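PDB 4EYE: probable oxidoreductase, which probably catalyses a redox reaction, as a member of the quinone oxidoreductase branch of the zinc-binding dehydrogenase family, on a substrate not yet assigned. Local coordinates for residues T162-A168 with A185-V191; I177-K181 with V200-D206. All blocks are in the same frame, centred on the assembly; numbering follows the deposited sequence.

Contact 1 of 2, residues T162-A168 with A185-V191; sequences TVLVLGA and AKVIAVV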
loop_
_atom_site.group_PDB
_atom_site.type_symbol
_atom_site.label_atom_id
_atom_site.label_comp_id
_atom_site.label_asym_id
_atom_site.label_seq_id
_atom_site.Cartn_x
_atom_site.Cartn_y
_atom_site.Cartn_z
ATOM N N THR A 162 -17.956 12.370 4.087
ATOM C CA THR A 162 -16.874 12.505 5.013
ATOM C C THR A 162 -16.300 11.157 5.386
ATOM O O THR A 162 -17.062 10.253 5.785
ATOM C CB THR A 162 -17.320 13.218 6.298
ATOM O OG1 THR A 162 -17.733 14.519 5.957
ATOM C CG2 THR A 162 -16.150 13.293 7.288
ATOM N N VAL A 163 -14.971 11.042 5.294
ATOM C CA VAL A 163 -14.265 9.794 5.551
ATOM C C VAL A 163 -13.364 9.958 6.748
ATOM O O VAL A 163 -12.619 10.934 6.846
ATOM C CB VAL A 163 -13.441 9.361 4.318
ATOM C CG1 VAL A 163 -12.678 8.034 4.569
ATOM C CG2 VAL A 163 -14.361 9.234 3.108
ATOM N N LEU A 164 -13.471 9.015 7.683
ATOM C CA LEU A 164 -12.579 8.925 8.802
ATOM C C LEU A 164 -11.503 7.916 8.416
ATOM O O LEU A 164 -11.826 6.752 8.147
ATOM C CB LEU A 164 -13.280 8.423 10.068
ATOM C CG LEU A 164 -12.390 8.125 11.280
ATOM C CD1 LEU A 164 -11.847 9.471 11.727
ATOM C CD2 LEU A 164 -13.144 7.396 12.408
ATOM N N VAL A 165 -10.254 8.350 8.454
ATOM C CA VAL A 165 -9.122 7.469 8.164
ATOM C C VAL A 165 -8.367 7.232 9.468
ATOM O O VAL A 165 -7.862 8.168 10.079
ATOM C CB VAL A 165 -8.157 8.023 7.085
ATOM C CG1 VAL A 165 -6.993 7.034 6.872
ATOM C CG2 VAL A 165 -8.886 8.293 5.751
ATOM N N LEU A 166 -8.287 5.970 9.868
ATOM C CA LEU A 166 -7.522 5.555 11.054
ATOM C C LEU A 166 -6.121 5.121 10.609
ATOM O O LEU A 166 -5.873 4.871 9.410
ATOM C CB LEU A 166 -8.256 4.410 11.760
ATOM C CG LEU A 166 -9.667 4.755 12.331
ATOM C CD1 LEU A 166 -10.405 3.531 12.828
ATOM C CD2 LEU A 166 -9.515 5.695 13.502
ATOM N N GLY A 167 -5.196 5.016 11.566
ATOM C CA GLY A 167 -3.777 4.665 11.241
ATOM C C GLY A 167 -3.222 5.547 10.115
ATOM O O GLY A 167 -2.575 5.074 9.171
ATOM N N ALA A 168 -3.561 6.826 10.191
ATOM C CA ALA A 168 -3.610 7.694 9.017
ATOM C C ALA A 168 -2.232 8.000 8.426
ATOM O O ALA A 168 -2.151 8.244 7.244
ATOM C CB ALA A 168 -4.331 8.980 9.356
ATOM N N ALA A 185 -13.955 13.891 -1.382
ATOM C CA ALA A 185 -14.379 13.689 -0.002
ATOM C C ALA A 185 -13.707 14.668 0.976
ATOM O O ALA A 185 -12.659 15.236 0.705
ATOM C CB ALA A 185 -14.126 12.259 0.477
ATOM N N LYS A 186 -14.323 14.814 2.135
ATOM C CA LYS A 186 -13.673 15.424 3.297
ATOM C C LYS A 186 -13.087 14.319 4.144
ATOM O O LYS A 186 -13.693 13.257 4.268
ATOM C CB LYS A 186 -14.682 16.231 4.108
ATOM C CG LYS A 186 -14.096 16.960 5.334
ATOM C CD LYS A 186 -15.113 17.904 6.043
ATOM C CE LYS A 186 -14.512 18.481 7.346
ATOM N NZ LYS A 186 -15.291 19.630 7.914
ATOM N N VAL A 187 -11.895 14.572 4.680
ATOM C CA VAL A 187 -11.145 13.585 5.404
ATOM C C VAL A 187 -10.826 14.065 6.817
ATOM O O VAL A 187 -10.206 15.110 7.021
ATOM C CB VAL A 187 -9.804 13.194 4.697
ATOM C CG1 VAL A 187 -9.013 12.247 5.582
ATOM C CG2 VAL A 187 -10.044 12.530 3.342
ATOM N N ILE A 188 -11.264 13.273 7.786
ATOM C CA ILE A 188 -10.823 13.399 9.163
ATOM C C ILE A 188 -9.850 12.248 9.379
ATOM O O ILE A 188 -10.203 11.102 9.086
ATOM C CB ILE A 188 -12.004 13.284 10.158
ATOM C CG1 ILE A 188 -12.991 14.441 9.965
ATOM C CG2 ILE A 188 -11.507 13.382 11.600
ATOM C CD1 ILE A 188 -14.349 14.205 10.608
ATOM N N ALA A 189 -8.647 12.555 9.855
ATOM C CA ALA A 189 -7.630 11.561 10.107
ATOM C C ALA A 189 -7.363 11.441 11.595
ATOM O O ALA A 189 -7.261 12.470 12.299
ATOM C CB ALA A 189 -6.360 11.960 9.390
ATOM N N VAL A 190 -7.256 10.207 12.080
ATOM C CA VAL A 190 -6.814 9.952 13.459
ATOM C C VAL A 190 -5.434 9.319 13.416
ATOM O O VAL A 190 -5.199 8.418 12.603
ATOM C CB VAL A 190 -7.776 9.037 14.206
ATOM C CG1 VAL A 190 -7.253 8.759 15.622
ATOM C CG2 VAL A 190 -9.142 9.717 14.298
ATOM N N VAL A 191 -4.515 9.846 14.219
ATOM C CA VAL A 191 -3.159 9.320 14.286
ATOM C C VAL A 191 -2.882 8.696 15.654
ATOM O O VAL A 191 -3.095 9.330 16.678
ATOM C CB VAL A 191 -2.092 10.402 14.005
ATOM C CG1 VAL A 191 -2.181 10.897 12.549
ATOM C CG2 VAL A 191 -2.163 11.554 15.011
#

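Contact 2 of 2, residues I177-K181 with V200-D206; sequences IQIAK and VKSVGAD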
loop_
_atom_site.group_PDB
_atom_site.type_symbol
_atom_site.label_atom_id
_atom_site.label_comp_id
_atom_site.label_asym_id
_atom_site.label_seq_id
_atom_site.Cartn_x
_atom_site.Cartn_y
_atom_site.Cartn_z
ATOM N N ILE A 177 -6.122 8.791 2.503
ATOM C CA ILE A 177 -6.306 10.232 2.520
ATOM C C ILE A 177 -6.276 10.823 1.100
ATOM O O ILE A 177 -7.182 11.580 0.719
ATOM C CB ILE A 177 -5.218 10.973 3.351
ATOM C CG1 ILE A 177 -5.305 10.557 4.827
ATOM C CG2 ILE A 177 -5.414 12.510 3.298
ATOM C CD1 ILE A 177 -4.136 11.048 5.650
ATOM N N GLN A 178 -5.214 10.538 0.348
ATOM C CA GLN A 178 -5.000 11.252 -0.900
ATOM C C GLN A 178 -6.060 10.839 -1.914
ATOM O O GLN A 178 -6.583 11.685 -2.643
ATOM C CB GLN A 178 -3.612 10.961 -1.477
ATOM C CG GLN A 178 -2.458 11.527 -0.677
ATOM C CD GLN A 178 -1.193 11.500 -1.491
ATOM O OE1 GLN A 178 -0.768 10.421 -1.973
ATOM N NE2 GLN A 178 -0.612 12.649 -1.712
ATOM N N ILE A 179 -6.413 9.568 -1.942
ATOM C CA ILE A 179 -7.443 9.127 -2.849
ATOM C C ILE A 179 -8.844 9.696 -2.496
ATOM O O ILE A 179 -9.603 10.062 -3.387
ATOM C CB ILE A 179 -7.502 7.611 -2.999
ATOM C CG1 ILE A 179 -6.178 7.107 -3.614
ATOM C CG2 ILE A 179 -8.728 7.217 -3.865
ATOM C CD1 ILE A 179 -5.976 5.612 -3.653
ATOM N N ALA A 180 -9.183 9.713 -1.220
ATOM C CA ALA A 180 -10.466 10.277 -0.773
ATOM C C ALA A 180 -10.550 11.770 -1.168
ATOM O O ALA A 180 -11.572 12.225 -1.708
ATOM C CB ALA A 180 -10.627 10.112 0.739
ATOM N N LYS A 181 -9.470 12.507 -0.945
ATOM C CA LYS A 181 -9.431 13.942 -1.304
ATOM C C LYS A 181 -9.551 14.065 -2.810
ATOM O O LYS A 181 -10.318 14.878 -3.317
ATOM C CB LYS A 181 -8.152 14.621 -0.809
ATOM C CG LYS A 181 -8.048 14.797 0.687
ATOM C CD LYS A 181 -9.229 15.536 1.311
ATOM C CE LYS A 181 -9.356 16.994 0.880
ATOM N NZ LYS A 181 -10.733 17.476 1.247
ATOM N N VAL A 200 0.498 14.167 8.315
ATOM C CA VAL A 200 -0.859 13.829 7.901
ATOM C C VAL A 200 -1.614 15.032 7.387
ATOM O O VAL A 200 -2.285 14.957 6.335
ATOM C CB VAL A 200 -1.603 13.070 9.034
ATOM C CG1 VAL A 200 -3.097 13.071 8.805
ATOM C CG2 VAL A 200 -1.046 11.646 9.105
ATOM N N LYS A 201 -1.494 16.164 8.104
ATOM C CA LYS A 201 -2.056 17.411 7.591
ATOM C C LYS A 201 -1.497 17.719 6.191
ATOM O O LYS A 201 -2.244 18.054 5.291
ATOM C CB LYS A 201 -1.789 18.577 8.583
ATOM C CG LYS A 201 -2.646 19.790 8.319
ATOM C CD LYS A 201 -4.147 19.572 8.558
ATOM C CE LYS A 201 -4.957 20.794 8.100
ATOM N NZ LYS A 201 -6.426 20.476 8.052
ATOM N N SER A 202 -0.182 17.593 5.998
ATOM C CA SER A 202 0.411 17.911 4.697
ATOM C C SER A 202 -0.093 16.980 3.573
ATOM O O SER A 202 -0.093 17.352 2.402
ATOM C CB SER A 202 1.942 17.849 4.752
ATOM O OG SER A 202 2.414 16.493 4.722
ATOM N N VAL A 203 -0.501 15.763 3.910
ATOM C CA VAL A 203 -0.990 14.835 2.882
ATOM C C VAL A 203 -2.404 15.238 2.404
ATOM O O VAL A 203 -2.874 14.796 1.337
ATOM C CB VAL A 203 -0.975 13.379 3.434
ATOM C CG1 VAL A 203 -1.610 12.438 2.438
ATOM C CG2 VAL A 203 0.466 12.959 3.715
ATOM N N GLY A 204 -3.082 16.047 3.211
ATOM C CA GLY A 204 -4.376 16.638 2.833
ATOM C C GLY A 204 -5.575 16.309 3.694
ATOM O O GLY A 204 -6.690 16.583 3.295
ATOM N N ALA A 205 -5.374 15.768 4.884
ATOM C CA ALA A 205 -6.458 15.590 5.849
ATOM C C ALA A 205 -7.030 16.962 6.206
ATOM O O ALA A 205 -6.273 17.902 6.440
ATOM C CB ALA A 205 -5.971 14.902 7.117
ATOM N N ASP A 206 -8.355 17.057 6.250
ATOM C CA ASP A 206 -9.008 18.311 6.622
ATOM C C ASP A 206 -8.935 18.574 8.135
ATOM O O ASP A 206 -8.778 19.696 8.564
ATOM C CB ASP A 206 -10.458 18.297 6.139
ATOM C CG ASP A 206 -10.561 18.161 4.640
ATOM O OD1 ASP A 206 -10.282 19.156 3.943
ATOM O OD2 ASP A 206 -10.908 17.066 4.139
HETATM O O HOH W 1 -0.953 15.322 -1.039
#

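Contact 1 of 2, residues T162-A168 with A185-V191
L164 packs against both I188 and V190 across the strand pair. L164 CB stands 4.2 Å from I188 O. CG lies anti to the backbone N (chi1 173°), and from there L164 CD1 turns back over the neighbouring strand, coming 3.5 Å from I188 O and 3.7 Å from V190 CG2; it also meets I188 CG2. CD2 points away from that strand; W215 and V219 of helix 215-222 also pack on L164. L166 lies alongside V190 with CD2 against its CB. On the face carrying V163 and V165, V163 CG2 meets A185 CB, V165 CG2 meets V187 CG1, and the loop residue A168 puts its CB 3.6 Å from A189 CB.

Between the faces, the parallel backbones alternate their bonds. V163 N gives to K186 O at 2.8 Å, I188 N to V163 O, V165 N to I188 O and V190 N to V165 O, all close to straight. Past the end of strand 162-165, A168 N reaches V190 O at 3.3 Å in a weak bond. With helix 171-182 as the crossover linking strands 162-165 and 186-191, this is the first beta-alpha-beta unit of a Rossmann fold, the nucleotide-binding fold of medium-chain dehydrogenases.

Contact 2 of 2, residues I177-K181 with V200-D206
I177 packs closely on V200 and V203, and Q178 on V203. I177 CD1 meets V200 CG1 at 3.9 Å, the side chains crossing at about a right angle, while I177 CG2 sits against V203 CG1 and reaches to 3.6 Å from A205 N. CG2 is placed there because it lies anti to the backbone N (chi1 -64°, measured to CG1). Tightest is Q178 CG, 3.4 Å from V203 CG1.

G204 departs from helical geometry, its positive phi and two bonds back into the last turn making a Schellman motif, and G204 O lies 3.4 Å from K181 CD. This is where helix 171-182 of the Rossmann domain packs beside the next, 197-203.

On the partly exposed side, around K181, D206 and the Q178 amide, polar bonds take over. K181 bends at chi2 and chi3 to form a salt bridge with D206, NZ 2.9 Å from OD2 on its syn lone pair and, weakly, 3.2 Å from OD1; NZ also bonds A185 O, and OD2 has V187 N as a second partner. A water links the two segments, accepting from Q178 NE2 at 2.8 Å and donating to V203 O, while the same amide bonds R310 O through NE2 and Y144 OH through OE1.

Contacts 1 and 2 have their centres about 8 Å apart and alternate along the chain: strand 162-165, helix 171-182, strand 186-191, helix 197-203. Contact 1 is the strand pairing, and contact 2 joins the two helices that lie on the sheet face carrying V187 and A189. D206 ties the layers together, its OD2 lying 2.7 Å from V187 N in a probable hydrogen bond. A185 N similarly comes within 2.9 Å of A180 O, where helix 171-182 gives way to the next strand, and A189 CB packs 3.5 Å from V200 CG1. The loop after strand 162-165 is where this family usually binds its nucleotide, but neither contact includes a bound cofactor.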